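Local coordinates for FMN-binding domain-containing protein (Clostridium perfringens, PDB 3O6U) that is of unknown function but belongs to the FMN-binding domain family and probably binds flavin mononucleotide, at residues 52-55 and 56-59; 102-105 and 106-109. One frame throughout, in Å; residues are numbered along the deposited sequence.

Contact 1: residues 52-55 and 56-59; sequences KDYN and EKMT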
loop_
_atom_site.group_PDB
_atom_site.type_symbol
_atom_site.label_atom_id
_atom_site.label_comp_id
_atom_site.label_asym_id
_atom_site.label_seq_id
_atom_site.Cartn_x
_atom_site.Cartn_y
_atom_site.Cartn_z
ATOM N N LYS A 52 -2.196 -15.329 10.457
ATOM C CA LYS A 52 -3.468 -15.715 11.065
ATOM C C LYS A 52 -3.780 -15.055 12.406
ATOM O O LYS A 52 -4.839 -14.444 12.563
ATOM C CB LYS A 52 -3.501 -17.228 11.256
ATOM C CG LYS A 52 -4.876 -17.834 11.385
ATOM C CD LYS A 52 -4.750 -19.345 11.439
ATOM C CE LYS A 52 -6.103 -19.996 11.505
ATOM N NZ LYS A 52 -6.995 -19.225 12.393
ATOM N N ASP A 53 -2.876 -15.180 13.379
ATOM C CA ASP A 53 -3.127 -14.597 14.702
ATOM C C ASP A 53 -3.207 -13.094 14.643
ATOM O O ASP A 53 -4.035 -12.494 15.317
ATOM C CB ASP A 53 -2.057 -15.007 15.727
ATOM C CG ASP A 53 -2.237 -16.426 16.224
ATOM O OD1 ASP A 53 -3.313 -17.016 15.962
ATOM O OD2 ASP A 53 -1.306 -16.944 16.883
ATOM N N TYR A 54 -2.347 -12.480 13.841
ATOM C CA TYR A 54 -2.381 -11.037 13.722
ATOM C C TYR A 54 -3.730 -10.602 13.179
ATOM O O TYR A 54 -4.273 -9.578 13.605
ATOM C CB TYR A 54 -1.288 -10.528 12.790
ATOM C CG TYR A 54 -1.136 -9.033 12.856
ATOM C CD1 TYR A 54 -2.078 -8.182 12.269
ATOM C CD2 TYR A 54 -0.065 -8.466 13.536
ATOM C CE1 TYR A 54 -1.951 -6.794 12.357
ATOM C CE2 TYR A 54 0.074 -7.089 13.632
ATOM C CZ TYR A 54 -0.868 -6.258 13.043
ATOM O OH TYR A 54 -0.707 -4.897 13.150
ATOM N N ASN A 55 -4.273 -11.366 12.236
ATOM C CA ASN A 55 -5.559 -11.001 11.682
ATOM C C ASN A 55 -6.702 -11.202 12.642
ATOM O O ASN A 55 -7.432 -10.268 12.933
ATOM C CB ASN A 55 -5.891 -11.807 10.429
ATOM C CG ASN A 55 -5.183 -11.307 9.216
ATOM O OD1 ASN A 55 -4.071 -11.747 8.928
ATOM N ND2 ASN A 55 -5.806 -10.367 8.494
ATOM N N GLU A 56 -6.846 -12.431 13.133
ATOM C CA GLU A 56 -7.973 -12.773 13.994
ATOM C C GLU A 56 -8.162 -11.802 15.134
ATOM O O GLU A 56 -9.289 -11.358 15.396
ATOM C CB GLU A 56 -7.858 -14.212 14.488
ATOM C CG GLU A 56 -8.234 -15.230 13.433
ATOM C CD GLU A 56 -7.981 -16.646 13.893
ATOM O OE1 GLU A 56 -7.302 -16.827 14.932
ATOM O OE2 GLU A 56 -8.449 -17.577 13.207
ATOM N N LYS A 57 -7.074 -11.473 15.814
ATOM C CA LYS A 57 -7.162 -10.486 16.878
ATOM C C LYS A 57 -7.672 -9.151 16.277
ATOM O O LYS A 57 -8.374 -8.392 16.959
ATOM C CB LYS A 57 -5.772 -10.279 17.529
ATOM C CG LYS A 57 -5.495 -8.867 18.069
ATOM C CD LYS A 57 -4.595 -8.062 17.123
ATOM C CE LYS A 57 -5.363 -6.983 16.382
ATOM N NZ LYS A 57 -4.519 -5.850 15.897
HETATM N N MSE A 58 -7.357 -8.907 14.992
HETATM C CA MSE A 58 -7.699 -7.654 14.281
HETATM C C MSE A 58 -9.122 -7.612 13.728
HETATM O O MSE A 58 -9.779 -6.568 13.775
HETATM C CB MSE A 58 -6.636 -7.380 13.208
HETATM C CG MSE A 58 -7.033 -6.359 12.150
HETATM SE SE MSE A 58 -6.510 -4.494 12.466
HETATM C CE MSE A 58 -6.935 -4.466 14.364
ATOM N N THR A 59 -9.569 -8.731 13.159
ATOM C CA THR A 59 -10.974 -8.868 12.759
ATOM C C THR A 59 -11.711 -8.629 14.109
ATOM O O THR A 59 -12.603 -7.785 14.202
ATOM C CB THR A 59 -11.279 -10.304 12.298
ATOM O OG1 THR A 59 -10.197 -10.781 11.486
ATOM C CG2 THR A 59 -12.575 -10.330 11.482
#
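Asn55 O is gripped by both the backbone and the side chain of Thr59. Thr59 N lies 2.6 Å from Asn55 O and closes an i to i+4 helical bond. Thr59 OG1 adds a second bond of 3.2 Å to Asn55 O. It comes from above the carbonyl plane, 66° out of it. The threonine torsion explains this second bond: OG1 lies beside its own backbone N (chi1 -42°), which folds the hydroxyl back over the preceding turn. The helix is regular at its start, where Glu56 N meets Lys52 O at 2.9 Å. Lys57 N follows with a bond to Asp53 O. The next bond in the series, from Met58 N to Tyr54 O, is weak.

Lys57 sends its aliphatic chain past the Tyr54 carbonyl, with Lys57 CD 3.8 Å from Tyr54 O. The chain bends at chi2 and chi3, and Lys57 NZ ends 4.9 Å from the centroid of the Tyr54 ring. This is an off-centre cation-pi contact, with NZ 28° from the ring normal. The same ring meets Tyr19 at a steep angle between the planes. The Asp53 carboxylate lies near that of Glu56, and Asp53 OD1 is 4.1 Å from Glu56 OE1. A salt bridge between Lys52 and Glu56 is doubtful, because their charged ends are too close in the model.

Asn55 is the buried residue of this surface contact and packs on Pro66 and Ala67 of helix 66-80. Asp51 OD1 accepts from Tyr54 N in the first turn. Together these contacts describe a short surface alpha-helix of the FMN-binding domain. It has i to i+4 backbone bonds, an i to i+3 Tyr-Lys cation-pi pair and a threonine hydroxyl bonded to the carbonyl one turn back.

Contact 2: residues 102-105 and 106-109; sequences AEKV and LKNA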
loop_
_atom_site.group_PDB
_atom_site.type_symbol
_atom_site.label_atom_id
_atom_site.label_comp_id
_atom_site.label_asym_id
_atom_site.label_seq_id
_atom_site.Cartn_x
_atom_site.Cartn_y
_atom_site.Cartn_z
ATOM N N ALA A 102 0.548 5.826 -2.162
ATOM C CA ALA A 102 -0.090 6.073 -3.463
ATOM C C ALA A 102 0.245 7.487 -4.005
ATOM O O ALA A 102 0.549 7.627 -5.195
ATOM C CB ALA A 102 -1.600 5.905 -3.356
ATOM N N GLU A 103 0.199 8.526 -3.165
ATOM C CA GLU A 103 0.538 9.866 -3.645
ATOM C C GLU A 103 1.960 9.851 -4.208
ATOM O O GLU A 103 2.191 10.327 -5.320
ATOM C CB GLU A 103 0.429 10.913 -2.514
ATOM C CG GLU A 103 -0.969 10.968 -1.887
ATOM C CD GLU A 103 -1.067 11.835 -0.630
ATOM O OE1 GLU A 103 -0.202 12.720 -0.425
ATOM O OE2 GLU A 103 -2.035 11.634 0.145
ATOM N N LYS A 104 2.906 9.267 -3.478
ATOM C CA LYS A 104 4.272 9.256 -3.961
ATOM C C LYS A 104 4.505 8.356 -5.166
ATOM O O LYS A 104 5.244 8.742 -6.069
ATOM C CB LYS A 104 5.244 8.893 -2.838
ATOM C CG LYS A 104 6.696 9.048 -3.274
ATOM C CD LYS A 104 7.004 10.506 -3.615
ATOM C CE LYS A 104 8.487 10.718 -3.920
ATOM N NZ LYS A 104 8.827 12.160 -4.164
ATOM N N VAL A 105 3.878 7.174 -5.212
ATOM C CA VAL A 105 4.085 6.290 -6.373
ATOM C C VAL A 105 3.472 6.891 -7.645
ATOM O O VAL A 105 4.031 6.744 -8.736
ATOM C CB VAL A 105 3.574 4.805 -6.113
ATOM C CG1 VAL A 105 2.085 4.613 -6.443
ATOM C CG2 VAL A 105 4.438 3.841 -6.920
ATOM N N LEU A 106 2.341 7.582 -7.493
ATOM C CA LEU A 106 1.672 8.244 -8.614
ATOM C C LEU A 106 2.485 9.436 -9.139
ATOM O O LEU A 106 2.426 9.736 -10.329
ATOM C CB LEU A 106 0.259 8.689 -8.200
ATOM C CG LEU A 106 -0.757 7.535 -8.038
ATOM C CD1 LEU A 106 -2.068 8.018 -7.433
ATOM C CD2 LEU A 106 -1.011 6.899 -9.377
ATOM N N LYS A 107 3.230 10.119 -8.267
ATOM C CA LYS A 107 4.057 11.218 -8.740
ATOM C C LYS A 107 5.151 10.626 -9.619
ATOM O O LYS A 107 5.494 11.192 -10.664
ATOM C CB LYS A 107 4.730 11.982 -7.593
ATOM C CG LYS A 107 3.847 13.021 -6.914
ATOM C CD LYS A 107 4.699 14.116 -6.268
ATOM C CE LYS A 107 5.807 13.524 -5.384
ATOM N NZ LYS A 107 7.073 14.336 -5.393
ATOM N N ASN A 108 5.701 9.491 -9.192
ATOM C CA ASN A 108 6.778 8.843 -9.934
ATOM C C ASN A 108 6.298 8.349 -11.285
ATOM O O ASN A 108 7.046 8.352 -12.258
ATOM C CB ASN A 108 7.375 7.691 -9.115
ATOM C CG ASN A 108 8.113 8.175 -7.877
ATOM O OD1 ASN A 108 8.346 9.370 -7.695
ATOM N ND2 ASN A 108 8.497 7.242 -7.026
ATOM N N ALA A 109 5.043 7.926 -11.345
ATOM C CA ALA A 109 4.470 7.470 -12.601
ATOM C C ALA A 109 4.417 8.651 -13.568
ATOM O O ALA A 109 4.636 8.478 -14.766
ATOM C CB ALA A 109 3.079 6.913 -12.374
#
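Leu106 sits against Ala102 one turn back in helix 92-111, an alpha-helix packed on the sheet of the FMN-binding domain. Leu106 N gives a 2.9 Å bond to Ala102 O. The leucine side chain lies along the same carbonyl: Leu106 CG is 3.1 Å from Ala102 O, and CD1 also approaches that oxygen. The chi1 of -72° puts CG beside the backbone N, which turns the branch back toward Ala102. The preceding residue, Val105, faces the sheet, where it meets Tyr7 and Val9 of strand 5-11 and Leu23 and Ile25 of strand 19-27.

Lys107 N bonds to Glu103 O at 3.1 Å and has a weak second bond to Lys104 O. The Lys107 side chain first runs past the Glu103 carbonyl, with Lys107 CG 3.5 Å from Glu103 O. It then bends at chi3 and crosses the chain of Lys104. Their aliphatic parts touch, with Lys104 CD 3.7 Å from Lys107 CE. The two ammonium groups are also close, at 3.1 Å between Lys104 NZ and Lys107 NZ. Both groups are probably charged, and the approach probably costs energy.

Asn108 N bonds to Lys104 O, and Asn108 CG lies 3.4 Å from Lys104 O. The amide finds its polar partner beyond the helix: ND2 is hydrogen-bonded to Thr117 OG1, which ties the helix to strand 117-119 at the edge of the sheet.

Ala109 completes the run. It is buried, and its methyl touches Leu2 and Tyr7, while its backbone is hydrogen-bonded to Lys3. Ala109 N closes the turn with a bond to Val105 O, and Ala109 CB stands 3.8 Å from that same Val105 O.

How the contacts relate
From the N terminus, the chain first lays down strands 5-11, 19-27 and 32-41. Contact 1 then follows on helix 52-62. The chain continues through helix 66-80 into helix 92-111, which carries contact 2, and ends with strand 117-119. Each contact spans neighbouring turns of one helix, so neither closes a long loop. They come in series and neither nest nor cross. The centres of contact 1 and contact 2 are about 30 Å apart, on opposite sides of the chain's centre. Contact 1 lies at the surface beside helix 66-80. The helix of contact 2 packs on strands 5-11 and 19-27, and is hydrogen-bonded to strand 117-119 through Asn108.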